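Local coordinates for protein D-xylonate dehydratase (PDB 5OYN) that catalyses the dehydration of D-xylonate to 2-dehydro-3-deoxy-D-arabinonate in D-xylose breakdown, using a [2Fe-2S] cluster and magnesium, and also dehydrates D-gluconate, at residues G461-V473 with W565-D577. Numbering follows the deposited sequence.
With MG (magnesium ion), chain E.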
ATOM      1  N   GLY A 461     -41.077 -12.873  14.812  1.00 69.20           N
ATOM      2  CA  GLY A 461     -40.230 -13.741  14.026  1.00 71.37           C
ATOM      3  C   GLY A 461     -38.892 -13.146  13.649  1.00 77.48           C
ATOM      4  O   GLY A 461     -38.187 -13.723  12.805  1.00 71.18           O
ATOM      5  N   ALA A 462     -38.519 -12.013  14.250  1.00 74.45           N
ATOM      6  CA  ALA A 462     -37.292 -11.302  13.919  1.00 74.06           C
ATOM      7  C   ALA A 462     -36.245 -11.410  15.024  1.00 73.82           C
ATOM      8  O   ALA A 462     -35.352 -10.559  15.124  1.00 73.99           O
ATOM      9  CB  ALA A 462     -37.595  -9.835  13.606  1.00 65.86           C
ATOM     10  N   GLY A 463     -36.324 -12.445  15.843  1.00 66.17           N
ATOM     11  CA  GLY A 463     -35.364 -12.619  16.900  1.00 62.64           C
ATOM     12  C   GLY A 463     -34.218 -13.495  16.463  1.00 60.83           C
ATOM     13  O   GLY A 463     -34.143 -13.932  15.307  1.00 64.69           O
ATOM     14  N   PRO A 464     -33.301 -13.771  17.393  1.00 55.44           N
ATOM     15  CA  PRO A 464     -32.121 -14.588  17.061  1.00 56.81           C
ATOM     16  C   PRO A 464     -32.446 -15.902  16.378  1.00 63.15           C
ATOM     17  O   PRO A 464     -31.655 -16.374  15.547  1.00 65.82           O
ATOM     18  CB  PRO A 464     -31.462 -14.819  18.426  1.00 54.95           C
ATOM     19  CG  PRO A 464     -31.896 -13.646  19.263  1.00 59.20           C
ATOM     20  CD  PRO A 464     -33.224 -13.177  18.739  1.00 56.00           C
ATOM     21  N   ILE A 465     -33.585 -16.511  16.697  1.00 61.67           N
ATOM     22  CA  ILE A 465     -33.936 -17.804  16.124  1.00 60.45           C
ATOM     23  C   ILE A 465     -34.831 -17.636  14.907  1.00 62.35           C
ATOM     24  O   ILE A 465     -34.655 -18.323  13.894  1.00 63.17           O
ATOM     25  CB  ILE A 465     -34.605 -18.689  17.200  1.00 63.85           C
ATOM     26  CG1 ILE A 465     -33.717 -18.804  18.445  1.00 61.83           C
ATOM     27  CG2 ILE A 465     -34.934 -20.063  16.649  1.00 53.68           C
ATOM     28  CD1 ILE A 465     -32.440 -19.589  18.220  1.00 64.29           C
ATOM     29  N   GLY A 466     -35.783 -16.709  14.984  1.00 59.84           N
ATOM     30  CA  GLY A 466     -36.785 -16.609  13.936  1.00 66.56           C
ATOM     31  C   GLY A 466     -36.223 -16.170  12.596  1.00 73.67           C
ATOM     32  O   GLY A 466     -36.641 -16.673  11.545  1.00 72.93           O
ATOM     33  N   TRP A 467     -35.256 -15.237  12.608  1.00 71.97           N
ATOM     34  CA  TRP A 467     -34.869 -14.552  11.377  1.00 65.92           C
ATOM     35  C   TRP A 467     -34.001 -15.394  10.436  1.00 66.06           C
ATOM     36  O   TRP A 467     -34.324 -15.491   9.241  1.00 66.03           O
ATOM     37  CB  TRP A 467     -34.177 -13.236  11.719  1.00 65.30           C
ATOM     38  CG  TRP A 467     -34.147 -12.277  10.564  1.00 70.04           C
ATOM     39  CD1 TRP A 467     -33.078 -11.984   9.771  1.00 66.93           C
ATOM     40  CD2 TRP A 467     -35.240 -11.498  10.064  1.00 69.99           C
ATOM     41  NE1 TRP A 467     -33.435 -11.072   8.813  1.00 66.83           N
ATOM     42  CE2 TRP A 467     -34.758 -10.755   8.971  1.00 69.84           C
ATOM     43  CE3 TRP A 467     -36.579 -11.357  10.435  1.00 69.84           C
ATOM     44  CZ2 TRP A 467     -35.564  -9.878   8.246  1.00 72.13           C
ATOM     45  CZ3 TRP A 467     -37.380 -10.483   9.714  1.00 75.13           C
ATOM     46  CH2 TRP A 467     -36.870  -9.757   8.630  1.00 71.92           C
ATOM     47  N   PRO A 468     -32.890 -16.011  10.899  1.00 60.97           N
ATOM     48  CA  PRO A 468     -32.205 -16.058  12.199  1.00 59.33           C
ATOM     49  C   PRO A 468     -31.228 -14.920  12.380  1.00 62.28           C
ATOM     50  O   PRO A 468     -30.969 -14.210  11.417  1.00 60.22           O
ATOM     51  CB  PRO A 468     -31.462 -17.383  12.155  1.00 60.62           C
ATOM     52  CG  PRO A 468     -31.163 -17.591  10.709  1.00 60.87           C
ATOM     53  CD  PRO A 468     -32.239 -16.894   9.915  1.00 62.70           C
ATOM     54  N   GLY A 469     -30.678 -14.768  13.588  1.00 67.28           N
ATOM     55  CA  GLY A 469     -29.966 -13.561  13.973  1.00 58.18           C
ATOM     56  C   GLY A 469     -30.964 -12.430  14.029  1.00 59.57           C
ATOM     57  O   GLY A 469     -31.695 -12.229  13.064  1.00 66.19           O
ATOM     58  N   SER A 470     -31.059 -11.707  15.135  1.00 60.76           N
ATOM     59  CA  SER A 470     -32.110 -10.699  15.228  1.00 59.66           C
ATOM     60  C   SER A 470     -31.923  -9.643  14.141  1.00 64.05           C
ATOM     61  O   SER A 470     -30.808  -9.405  13.670  1.00 62.85           O
ATOM     62  CB  SER A 470     -32.095 -10.067  16.613  1.00 63.11           C
ATOM     63  OG  SER A 470     -30.757  -9.970  17.088  1.00 71.46           O
ATOM     64  N   ALA A 471     -33.025  -9.015  13.731  1.00 59.37           N
ATOM     65  CA  ALA A 471     -33.018  -8.098  12.601  1.00 55.19           C
ATOM     66  C   ALA A 471     -33.529  -6.714  12.991  1.00 66.23           C
ATOM     67  O   ALA A 471     -34.404  -6.568  13.853  1.00 69.24           O
ATOM     68  CB  ALA A 471     -33.859  -8.639  11.447  1.00 59.39           C
ATOM     69  N   GLU A 472     -32.976  -5.692  12.331  1.00 66.95           N
ATOM     70  CA  GLU A 472     -33.339  -4.295  12.570  1.00 63.06           C
ATOM     71  C   GLU A 472     -34.575  -3.971  11.743  1.00 61.27           C
ATOM     72  O   GLU A 472     -34.497  -3.327  10.697  1.00 70.19           O
ATOM     73  CB  GLU A 472     -32.189  -3.357  12.209  1.00 63.65           C
ATOM     74  CG  GLU A 472     -30.945  -3.470  13.099  1.00 64.94           C
ATOM     75  CD  GLU A 472     -29.777  -2.567  12.648  1.00 73.74           C
ATOM     76  OE1 GLU A 472     -29.791  -1.971  11.542  1.00 73.54           O
ATOM     77  OE2 GLU A 472     -28.792  -2.476  13.454  1.00 74.35           O
ATOM     78  N   VAL A 473     -35.737  -4.425  12.219  1.00 63.04           N
ATOM     79  CA  VAL A 473     -36.986  -4.236  11.469  1.00 67.12           C
ATOM     80  C   VAL A 473     -38.140  -3.684  12.309  1.00 65.34           C
ATOM     81  O   VAL A 473     -39.287  -3.643  11.843  1.00 62.99           O
ATOM     82  CB  VAL A 473     -37.429  -5.553  10.800  1.00 65.07           C
ATOM     83  CG1 VAL A 473     -36.447  -5.969   9.707  1.00 65.54           C
ATOM     84  CG2 VAL A 473     -37.622  -6.651  11.840  1.00 58.56           C
ATOM     85  N   TRP A 565     -23.789 -21.942   8.706  1.00 63.96           N
ATOM     86  CA  TRP A 565     -23.612 -21.180   9.936  1.00 62.70           C
ATOM     87  C   TRP A 565     -24.950 -20.915  10.612  1.00 65.83           C
ATOM     88  O   TRP A 565     -25.019 -20.837  11.845  1.00 66.57           O
ATOM     89  CB  TRP A 565     -22.863 -19.876   9.658  1.00 55.50           C
ATOM     90  CG  TRP A 565     -22.819 -18.970  10.831  1.00 55.52           C
ATOM     91  CD1 TRP A 565     -23.390 -17.733  10.930  1.00 62.04           C
ATOM     92  CD2 TRP A 565     -22.198 -19.225  12.098  1.00 61.40           C
ATOM     93  NE1 TRP A 565     -23.163 -17.197  12.181  1.00 59.10           N
ATOM     94  CE2 TRP A 565     -22.429 -18.091  12.916  1.00 61.67           C
ATOM     95  CE3 TRP A 565     -21.473 -20.300  12.624  1.00 63.54           C
ATOM     96  CZ2 TRP A 565     -21.962 -18.004  14.233  1.00 60.04           C
ATOM     97  CZ3 TRP A 565     -20.998 -20.206  13.938  1.00 62.36           C
ATOM     98  CH2 TRP A 565     -21.247 -19.066  14.723  1.00 57.79           C
ATOM     99  N   GLN A 566     -26.026 -20.808   9.832  1.00 61.46           N
ATOM    100  CA  GLN A 566     -27.332 -20.570  10.433  1.00 66.17           C
ATOM    101  C   GLN A 566     -27.788 -21.769  11.261  1.00 70.24           C
ATOM    102  O   GLN A 566     -28.404 -21.598  12.322  1.00 63.59           O
ATOM    103  CB  GLN A 566     -28.352 -20.235   9.349  1.00 65.66           C
ATOM    104  CG  GLN A 566     -28.194 -18.846   8.769  1.00 64.17           C
ATOM    105  CD  GLN A 566     -29.155 -18.601   7.633  1.00 66.33           C
ATOM    106  OE1 GLN A 566     -30.173 -19.282   7.521  1.00 68.93           O
ATOM    107  NE2 GLN A 566     -28.841 -17.630   6.780  1.00 67.50           N
ATOM    108  N   GLU A 567     -27.490 -22.990  10.799  1.00 68.05           N
ATOM    109  CA  GLU A 567     -27.789 -24.172  11.600  1.00 66.02           C
ATOM    110  C   GLU A 567     -27.076 -24.111  12.946  1.00 68.99           C
ATOM    111  O   GLU A 567     -27.691 -24.327  14.001  1.00 73.18           O
ATOM    112  CB  GLU A 567     -27.403 -25.444  10.848  1.00 68.15           C
ATOM    113  CG  GLU A 567     -27.401 -26.676  11.746  1.00 72.76           C
ATOM    114  CD  GLU A 567     -27.884 -27.941  11.052  1.00 74.51           C
ATOM    115  OE1 GLU A 567     -27.757 -29.033  11.658  1.00 68.09           O
ATOM    116  OE2 GLU A 567     -28.381 -27.844   9.905  1.00 73.67           O
ATOM    117  N   ILE A 568     -25.777 -23.803  12.934  1.00 62.31           N
ATOM    118  CA  ILE A 568     -25.049 -23.669  14.191  1.00 60.81           C
ATOM    119  C   ILE A 568     -25.636 -22.545  15.022  1.00 65.79           C
ATOM    120  O   ILE A 568     -25.883 -22.709  16.221  1.00 74.02           O
ATOM    121  CB  ILE A 568     -23.554 -23.433  13.939  1.00 62.97           C
ATOM    122  CG1 ILE A 568     -22.906 -24.685  13.357  1.00 60.12           C
ATOM    123  CG2 ILE A 568     -22.876 -22.989  15.230  1.00 58.42           C
ATOM    124  CD1 ILE A 568     -21.797 -24.365  12.385  1.00 69.77           C
ATOM    125  N   TYR A 569     -25.861 -21.381  14.402  1.00 65.58           N
ATOM    126  CA  TYR A 569     -26.350 -20.231  15.159  1.00 65.77           C
ATOM    127  C   TYR A 569     -27.692 -20.537  15.810  1.00 69.31           C
ATOM    128  O   TYR A 569     -27.879 -20.326  17.015  1.00 63.49           O
ATOM    129  CB  TYR A 569     -26.465 -19.005  14.257  1.00 60.91           C
ATOM    130  CG  TYR A 569     -26.855 -17.737  14.994  1.00 59.94           C
ATOM    131  CD1 TYR A 569     -25.886 -16.913  15.556  1.00 59.87           C
ATOM    132  CD2 TYR A 569     -28.191 -17.357  15.121  1.00 59.77           C
ATOM    133  CE1 TYR A 569     -26.234 -15.746  16.231  1.00 60.67           C
ATOM    134  CE2 TYR A 569     -28.553 -16.196  15.806  1.00 57.64           C
ATOM    135  CZ  TYR A 569     -27.567 -15.391  16.360  1.00 62.86           C
ATOM    136  OH  TYR A 569     -27.905 -14.225  17.033  1.00 61.45           O
ATOM    137  N   ARG A 570     -28.641 -21.049  15.022  1.00 68.65           N
ATOM    138  CA  ARG A 570     -29.944 -21.389  15.576  1.00 64.29           C
ATOM    139  C   ARG A 570     -29.825 -22.423  16.690  1.00 72.08           C
ATOM    140  O   ARG A 570     -30.645 -22.437  17.618  1.00 68.84           O
ATOM    141  CB  ARG A 570     -30.862 -21.879  14.458  1.00 55.31           C
ATOM    142  CG  ARG A 570     -31.754 -20.783  13.914  1.00 57.87           C
ATOM    143  CD  ARG A 570     -32.537 -21.241  12.712  1.00 58.77           C
ATOM    144  NE  ARG A 570     -33.651 -20.339  12.436  1.00 62.60           N
ATOM    145  CZ  ARG A 570     -34.412 -20.408  11.345  1.00 65.11           C
ATOM    146  NH1 ARG A 570     -34.178 -21.344  10.426  1.00 61.13           N
ATOM    147  NH2 ARG A 570     -35.404 -19.540  11.177  1.00 62.86           N
ATOM    148  N   ALA A 571     -28.785 -23.262  16.648  1.00 70.45           N
ATOM    149  CA  ALA A 571     -28.627 -24.288  17.672  1.00 68.92           C
ATOM    150  C   ALA A 571     -28.145 -23.714  19.003  1.00 70.56           C
ATOM    151  O   ALA A 571     -28.691 -24.060  20.054  1.00 75.48           O
ATOM    152  CB  ALA A 571     -27.673 -25.375  17.180  1.00 68.46           C
ATOM    153  N   HIS A 572     -27.138 -22.836  18.992  1.00 69.37           N
ATOM    154  CA  HIS A 572     -26.474 -22.423  20.226  1.00 70.59           C
ATOM    155  C   HIS A 572     -26.728 -20.973  20.644  1.00 68.28           C
ATOM    156  O   HIS A 572     -26.281 -20.571  21.725  1.00 67.09           O
ATOM    157  CB  HIS A 572     -24.965 -22.651  20.105  1.00 66.12           C
ATOM    158  CG  HIS A 572     -24.589 -24.056  19.754  1.00 73.83           C
ATOM    159  ND1 HIS A 572     -24.180 -24.976  20.696  1.00 74.48           N
ATOM    160  CD2 HIS A 572     -24.539 -24.694  18.559  1.00 74.96           C
ATOM    161  CE1 HIS A 572     -23.897 -26.122  20.098  1.00 72.72           C
ATOM    162  NE2 HIS A 572     -24.106 -25.978  18.802  1.00 76.39           N
ATOM    163  N   ALA A 573     -27.422 -20.175  19.840  1.00 68.94           N
ATOM    164  CA  ALA A 573     -27.628 -18.771  20.182  1.00 71.53           C
ATOM    165  C   ALA A 573     -28.685 -18.610  21.275  1.00 69.25           C
ATOM    166  O   ALA A 573     -29.774 -19.189  21.196  1.00 67.77           O
ATOM    167  CB  ALA A 573     -28.032 -17.965  18.946  1.00 63.89           C
ATOM    168  N   SER A 574     -28.357 -17.802  22.283  1.00 67.64           N
ATOM    169  CA  SER A 574     -29.274 -17.400  23.337  1.00 65.80           C
ATOM    170  C   SER A 574     -30.239 -16.334  22.826  1.00 65.71           C
ATOM    171  O   SER A 574     -30.228 -15.956  21.655  1.00 75.52           O
ATOM    172  CB  SER A 574     -28.492 -16.877  24.535  1.00 72.50           C
ATOM    173  OG  SER A 574     -28.353 -15.468  24.480  1.00 72.97           O
ATOM    174  N   GLN A 575     -31.078 -15.823  23.709  1.00 66.31           N
ATOM    175  CA  GLN A 575     -31.901 -14.680  23.351  1.00 68.10           C
ATOM    176  C   GLN A 575     -31.192 -13.391  23.746  1.00 68.80           C
ATOM    177  O   GLN A 575     -30.249 -13.393  24.547  1.00 69.80           O
ATOM    178  CB  GLN A 575     -33.278 -14.758  24.019  1.00 66.91           C
ATOM    179  CG  GLN A 575     -34.079 -15.979  23.642  1.00 58.44           C
ATOM    180  CD  GLN A 575     -34.817 -15.788  22.330  1.00 68.11           C
ATOM    181  OE1 GLN A 575     -35.775 -15.009  22.247  1.00 67.08           O
ATOM    182  NE2 GLN A 575     -34.361 -16.489  21.284  1.00 66.10           N
ATOM    183  N   LEU A 576     -31.663 -12.276  23.166  1.00 63.88           N
ATOM    184  CA  LEU A 576     -31.037 -10.983  23.433  1.00 63.79           C
ATOM    185  C   LEU A 576     -31.169 -10.551  24.886  1.00 69.46           C
ATOM    186  O   LEU A 576     -30.442  -9.646  25.316  1.00 63.15           O
ATOM    187  CB  LEU A 576     -31.612  -9.904  22.504  1.00 60.84           C
ATOM    188  CG  LEU A 576     -31.654 -10.303  21.022  1.00 68.66           C
ATOM    189  CD1 LEU A 576     -32.524  -9.353  20.214  1.00 52.67           C
ATOM    190  CD2 LEU A 576     -30.214 -10.417  20.419  1.00 63.74           C
ATOM    191  N   ASP A 577     -32.078 -11.173  25.642  1.00 71.55           N
ATOM    192  CA  ASP A 577     -32.084 -11.028  27.094  1.00 71.73           C
ATOM    193  C   ASP A 577     -30.671 -11.202  27.653  1.00 67.18           C
ATOM    194  O   ASP A 577     -30.197 -10.379  28.441  1.00 65.45           O
ATOM    195  CB  ASP A 577     -33.083 -12.034  27.722  1.00 75.83           C
ATOM    196  CG  ASP A 577     -32.605 -13.522  27.655  1.00 87.26           C
ATOM    197  OD1 ASP A 577     -33.227 -14.338  26.929  1.00 87.05           O
ATOM    198  OD2 ASP A 577     -31.625 -13.892  28.352  1.00 84.59           O
TER
HETATM  199 MG    MG E 601     -26.779  -1.979  13.205  1.00 79.46          MG
HETATM  200  O   HOH W   1     -27.334  -0.022  13.944  1.00 56.29           O
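Arg-570 reaches from the last turn of helix 564-572 to the backbone of Ile-465 and Gly-466. From CB, chi1 (-96°) turns the chain toward the loop; it is extended from CG to NE. CG lies 3.8 Å from Pro-468 CB, and CD runs on past the same proline. NE then donates to Ile-465 O at 2.7 Å, a nearly straight bond (160°) in both the carbonyl and guanidinium planes. At the tip, NH2 adds weak bonds to Ile-465 O and Gly-466 O, and hydrogen-bonds Pro-559 O; NH1 hydrogen-bonds Thr-561 OG1. Pro-468 CG lies over one guanidinium face, offset toward its rim. A methionine in place of Arg-570 would probably leave Ile-465 O without its strong donor and the turn less firmly tied to the helix. That turn belongs to the loop after strand 455-460 in the C-terminal region of this IlvD/Edd dehydratase. The loop includes a cis peptide before Pro-468 and runs on to Glu-472, whose OE2 binds magnesium at 2.1 Å, together with Glu-101 and Asp-138. Tyr-569, with CG anti to the backbone N (chi1 -175°), turns its ring edge to Pro-464 O, 3.1 Å from CE2. Beyond the helix, Leu-576 CG packs 3.8 Å from Pro-464 CG.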